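Local atomic coordinates of solute Binding Protein, BlMnBP1 in complex with mannotrisoe (Bifidobacterium animalis subsp. lactis, PDB entry 6I5V), a protein that binds manno-oligosaccharides such as mannotriose as the extracellular solute-binding component of an ABC transporter, probably delivering them for uptake. Residues 24-29 and 59-64; 68-73 and 85-90. One frame throughout, in Å; residues are numbered along the deposited sequence.

Contact 1 (24-29 and 59-64); sequences TFMNNR and KVQTDS. With BMA (beta-D-mannopyranose), chain B; BMA (beta-D-mannopyranose), chain C.
F25 N bonds to K59 O in the parallel pairing of strands 21-27 and 56-62, the two strands of a beta-alpha-beta unit whose crossover helix is 42-52, in the periplasmic-binding-protein fold. Two more backbone bonds set the register: Q61 N gives to F25 O at 2.8 Å, and N27 N to Q61 O. Around them CA-H groups close on the same carbonyls, as M26 CA does on Q61 O at 3.2 Å.

Side chains pack on both faces. On one, the methyl CG2 of T24 lies 3.5 Å from CD of the Q61 amide, which slants across it. On the other, F25 and V60 run side by side, with F25 CD2 3.8 Å from V60 CG2, and W42 meets the phenyl ring edge-to-face. N27 follows on this face: its ND2 sits over one face of the F25 ring, towards the rim, while OD1 is 3.2 Å from the T62 methyl CG2.

With CG wedged between backbone N and carbonyl carbon (chi1 64°), N27 turns OD1 back to accept R29 N in the amide plane, on a lone pair, at 2.8 Å. This Asx turn bends the chain out of the strand into the sugar site. An alanine in place of N27 would probably leave R29 N without this acceptor and let the turn that carries N28 and R29 shift.

Beyond the strand ends lies the mannotriose. R29 makes salt bridges with D31 and E337 and passes near one mannose. A water joins the N28 and D63 carbonyls to O6 of that sugar (chain C). N28 ND2 reaches the next mannose (chain B), donating to its O6 at 2.8 Å and its O2 at 3.0 Å.

Contact 2 (68-73 and 85-90); sequences DSALTR and MIPAVD. With ZN (zinc ion), chain H.
M85 enters the contact through its backbone: its carbonyl O lies 4.4 Å from the A70 methyl, at the end of the short strand 83-85, and takes a hydrogen bond from Y66 at the start of helix 66-76. The M85 side chain leaves in another direction, onto F25 and N27 of strand 21-27.

P87 does most of the packing on the loop's side. Its CB is directed toward the helix, and CG comes to 3.8 Å from L71 N and 4.1 Å from A70 CB, so the CG edge of the ring rests against the A70-L71 peptide as well as on the methyl. P87 CB meets L71 CB at 4.3 Å, and L74, further along the helix, also touches the ring.

At A88 the chain makes an inverse gamma turn, closed by a weak bond from V89 N to P87 O. The carbonyl O of A88 has L71 CD1 3.9 Å away. L71 gets there with CG anti to the backbone N (chi1 -175°), which carries its branched end over to the loop.

V89 finishes the contact, CB lying 4.3 Å from L71 CD1, and its side chain also touches L74. D68, on another side of the helix, binds a zinc ion through OD2 at 2.3 Å.

No hydrogen bond passes between 68-73 and 85-90 themselves, Y66 lying just before the first, so their fit rests on apolar shape: the P87 ring against A70 and L71, the L71 branch against V89.

Contact 1 is strand pairing within the larger sheet, partly buried and tied by backbone hydrogen bonds, with its loop ends at the mannotriose. Contact 2 is also only partly buried, but smaller: a helix lying on the loop that leaves the same sheet, its two segments held to each other by apolar packing without a hydrogen bond. The two meet at the neighbouring strand 83-85, where M26 O and M85 N are 3.3 Å apart, a probable hydrogen bond, and M85 SD packs against the F25 ring at CE1. Helix 66-76 follows directly on strand 56-62, and R73 returns to Q61 through a weak bond. Sugar chemistry belongs to 24-29 and 59-64; D68 in 68-73 binds zinc.

Contact 1 (24-29 and 59-64)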
# COMPACT_ATOMS: atom_id res chain seq x y z
N THR A 24 4.50 -2.54 23.32
CA THR A 24 4.09 -3.62 22.43
C THR A 24 3.76 -3.03 21.07
O THR A 24 2.94 -2.11 20.94
CB THR A 24 2.93 -4.38 23.04
OG1 THR A 24 3.47 -5.27 24.01
CG2 THR A 24 2.22 -5.24 22.01
N PHE A 25 4.44 -3.52 20.05
CA PHE A 25 4.38 -2.97 18.70
C PHE A 25 3.81 -4.06 17.81
O PHE A 25 4.42 -5.13 17.66
CB PHE A 25 5.77 -2.50 18.28
CG PHE A 25 5.93 -2.25 16.80
CD1 PHE A 25 4.93 -1.65 16.06
CD2 PHE A 25 7.12 -2.61 16.18
CE1 PHE A 25 5.11 -1.44 14.68
CE2 PHE A 25 7.30 -2.40 14.80
CZ PHE A 25 6.31 -1.82 14.06
N MET A 26 2.60 -3.83 17.31
CA MET A 26 1.94 -4.75 16.39
C MET A 26 2.23 -4.35 14.95
O MET A 26 1.99 -3.20 14.57
CB MET A 26 0.43 -4.76 16.60
CG MET A 26 -0.08 -5.06 17.98
SD MET A 26 -1.88 -4.87 18.13
CE MET A 26 -2.43 -5.99 16.83
N ASN A 27 2.67 -5.29 14.12
CA ASN A 27 2.81 -4.92 12.70
C ASN A 27 2.53 -6.13 11.81
O ASN A 27 2.31 -7.25 12.29
CB ASN A 27 4.18 -4.32 12.40
CG ASN A 27 5.29 -5.30 12.62
OD1 ASN A 27 5.57 -6.17 11.76
ND2 ASN A 27 5.94 -5.19 13.78
N ASN A 28 2.54 -5.87 10.48
CA ASN A 28 2.22 -6.86 9.46
C ASN A 28 3.42 -7.68 9.01
O ASN A 28 3.24 -8.66 8.28
CB ASN A 28 1.60 -6.17 8.22
CG ASN A 28 2.55 -5.14 7.58
OD1 ASN A 28 3.25 -4.44 8.28
ND2 ASN A 28 2.60 -5.09 6.23
N ARG A 29 4.64 -7.29 9.38
CA ARG A 29 5.83 -7.93 8.84
C ARG A 29 6.18 -9.20 9.63
O ARG A 29 7.17 -9.27 10.35
CB ARG A 29 6.99 -6.94 8.81
CG ARG A 29 6.68 -5.66 8.01
CD ARG A 29 6.45 -5.95 6.52
NE ARG A 29 7.50 -6.82 5.97
CZ ARG A 29 8.58 -6.38 5.33
NH1 ARG A 29 9.49 -7.24 4.90
NH2 ARG A 29 8.76 -5.09 5.11
N LYS A 59 8.35 -5.33 22.59
CA LYS A 59 7.80 -6.62 22.20
C LYS A 59 7.17 -6.42 20.82
O LYS A 59 6.30 -5.56 20.67
CB LYS A 59 6.75 -7.10 23.20
CG LYS A 59 7.15 -8.31 24.06
CD LYS A 59 6.50 -8.28 25.46
CE LYS A 59 7.05 -9.41 26.34
NZ LYS A 59 6.59 -9.36 27.75
N VAL A 60 7.63 -7.17 19.84
CA VAL A 60 7.10 -7.09 18.46
C VAL A 60 6.08 -8.21 18.30
O VAL A 60 6.42 -9.34 18.56
CB VAL A 60 8.22 -7.23 17.42
CG1 VAL A 60 7.75 -8.01 16.20
CG2 VAL A 60 8.78 -5.89 17.01
N GLN A 61 4.85 -7.88 17.94
CA GLN A 61 3.84 -8.89 17.64
C GLN A 61 3.40 -8.75 16.19
O GLN A 61 3.09 -7.64 15.74
CB GLN A 61 2.62 -8.75 18.54
CG GLN A 61 2.94 -8.37 19.97
CD GLN A 61 1.76 -8.55 20.90
OE1 GLN A 61 0.62 -8.21 20.55
NE2 GLN A 61 2.02 -9.10 22.08
N THR A 62 3.34 -9.87 15.50
CA THR A 62 3.01 -9.89 14.09
C THR A 62 1.97 -10.96 13.83
O THR A 62 1.94 -12.02 14.46
CB THR A 62 4.24 -10.12 13.21
OG1 THR A 62 4.95 -11.29 13.65
CG2 THR A 62 5.16 -8.93 13.27
N ASP A 63 1.11 -10.65 12.86
CA ASP A 63 -0.03 -11.46 12.50
C ASP A 63 -0.12 -11.50 10.98
O ASP A 63 -0.06 -10.45 10.32
CB ASP A 63 -1.30 -10.88 13.12
CG ASP A 63 -2.44 -11.88 13.18
OD1 ASP A 63 -2.76 -12.52 12.15
OD2 ASP A 63 -3.03 -12.00 14.28
N SER A 64 -0.23 -12.70 10.44
CA SER A 64 -0.34 -12.87 9.00
C SER A 64 -1.60 -12.23 8.46
O SER A 64 -1.59 -11.63 7.38
CB SER A 64 -0.29 -14.36 8.67
OG SER A 64 0.01 -14.50 7.29
C1 BMA B . 2.11 -7.06 3.23
C2 BMA B . 0.60 -6.67 3.37
C3 BMA B . 0.29 -5.43 2.52
C4 BMA B . 1.32 -4.27 2.81
C5 BMA B . 2.75 -4.79 2.66
C6 BMA B . 3.80 -3.70 3.02
O2 BMA B . 0.26 -6.34 4.73
O3 BMA B . -1.09 -4.98 2.70
O4 BMA B . 1.19 -3.22 1.88
O5 BMA B . 2.98 -5.99 3.47
O6 BMA B . 3.65 -3.28 4.38
C1 BMA C . 5.12 -11.07 4.95
C2 BMA C . 5.63 -9.91 4.10
C3 BMA C . 4.70 -8.71 4.24
C4 BMA C . 3.26 -9.09 3.93
C5 BMA C . 2.84 -10.28 4.81
C6 BMA C . 1.44 -10.73 4.48
O1 BMA C . 5.96 -12.22 4.67
O2 BMA C . 5.55 -10.26 2.74
O3 BMA C . 5.11 -7.66 3.39
O4 BMA C . 2.36 -8.06 4.21
O5 BMA C . 3.77 -11.38 4.60
O6 BMA C . 1.06 -11.77 5.32
O HOH W 1 0.94 -9.80 7.54

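Contact 2 (68-73 and 85-90)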
# COMPACT_ATOMS: atom_id res chain seq x y z
N ASP A 68 -7.46 -7.60 9.51
CA ASP A 68 -8.66 -7.93 10.27
C ASP A 68 -8.37 -7.99 11.77
O ASP A 68 -9.12 -7.45 12.58
CB ASP A 68 -9.26 -9.26 9.78
CG ASP A 68 -9.85 -9.20 8.34
OD1 ASP A 68 -10.51 -8.21 7.95
OD2 ASP A 68 -9.67 -10.18 7.59
N SER A 69 -7.25 -8.63 12.13
CA SER A 69 -6.86 -8.76 13.53
C SER A 69 -6.49 -7.42 14.15
O SER A 69 -6.77 -7.19 15.32
CB SER A 69 -5.69 -9.73 13.65
OG SER A 69 -4.71 -9.41 12.69
N ALA A 70 -5.86 -6.52 13.39
CA ALA A 70 -5.52 -5.22 13.96
C ALA A 70 -6.78 -4.40 14.19
O ALA A 70 -6.93 -3.76 15.23
CB ALA A 70 -4.54 -4.44 13.06
N LEU A 71 -7.72 -4.47 13.25
CA LEU A 71 -9.00 -3.77 13.39
C LEU A 71 -9.79 -4.31 14.58
O LEU A 71 -10.28 -3.53 15.40
CB LEU A 71 -9.83 -3.90 12.12
CG LEU A 71 -11.13 -3.11 12.12
CD1 LEU A 71 -10.85 -1.58 12.14
CD2 LEU A 71 -12.03 -3.47 10.97
N THR A 72 -9.96 -5.64 14.65
CA THR A 72 -10.62 -6.25 15.82
C THR A 72 -9.99 -5.75 17.12
O THR A 72 -10.69 -5.28 18.03
CB THR A 72 -10.55 -7.78 15.74
OG1 THR A 72 -11.30 -8.26 14.62
CG2 THR A 72 -11.14 -8.46 17.00
N ARG A 73 -8.68 -5.90 17.25
CA ARG A 73 -7.98 -5.35 18.39
C ARG A 73 -8.28 -3.87 18.60
O ARG A 73 -8.49 -3.41 19.74
CB ARG A 73 -6.48 -5.54 18.20
CG ARG A 73 -5.75 -5.55 19.50
CD ARG A 73 -5.95 -6.86 20.22
NE ARG A 73 -4.86 -7.72 19.86
CZ ARG A 73 -3.64 -7.62 20.37
NH1 ARG A 73 -3.38 -6.70 21.30
NH2 ARG A 73 -2.70 -8.44 19.95
N MET A 85 0.25 -0.70 13.32
CA MET A 85 0.10 -0.13 11.99
C MET A 85 -1.39 0.09 11.78
O MET A 85 -2.21 -0.77 12.15
CB MET A 85 0.71 -1.05 10.96
CG MET A 85 2.16 -1.44 11.25
SD MET A 85 3.30 -0.13 11.77
CE MET A 85 3.35 0.86 10.28
N ILE A 86 -1.75 1.26 11.31
CA ILE A 86 -3.17 1.65 11.39
C ILE A 86 -3.97 0.88 10.35
O ILE A 86 -3.64 0.96 9.16
CB ILE A 86 -3.32 3.15 11.16
CG1 ILE A 86 -2.65 3.97 12.27
CG2 ILE A 86 -4.81 3.49 11.01
CD1 ILE A 86 -2.49 5.48 11.88
N PRO A 87 -5.08 0.21 10.73
CA PRO A 87 -5.84 -0.59 9.76
C PRO A 87 -6.89 0.24 9.05
O PRO A 87 -6.83 1.47 9.11
CB PRO A 87 -6.47 -1.69 10.63
CG PRO A 87 -6.59 -1.07 12.03
CD PRO A 87 -5.74 0.21 12.04
N ALA A 88 -7.88 -0.38 8.42
CA ALA A 88 -8.87 0.37 7.64
C ALA A 88 -9.98 0.89 8.52
O ALA A 88 -11.03 0.27 8.69
CB ALA A 88 -9.42 -0.50 6.51
N VAL A 89 -9.75 2.06 9.10
CA VAL A 89 -10.74 2.73 9.93
C VAL A 89 -10.82 4.18 9.46
O VAL A 89 -9.81 4.76 9.07
CB VAL A 89 -10.40 2.60 11.43
CG1 VAL A 89 -9.09 3.26 11.76
CG2 VAL A 89 -11.54 3.17 12.34
N ASP A 90 -12.04 4.72 9.41
CA ASP A 90 -12.28 6.07 8.93
C ASP A 90 -11.52 7.10 9.77
O ASP A 90 -11.48 7.01 11.01
CB ASP A 90 -13.78 6.40 8.98
CG ASP A 90 -14.58 5.73 7.88
OD1 ASP A 90 -13.99 5.10 7.00
OD2 ASP A 90 -15.82 5.83 7.85
ZN ZN H . -11.17 -11.28 6.21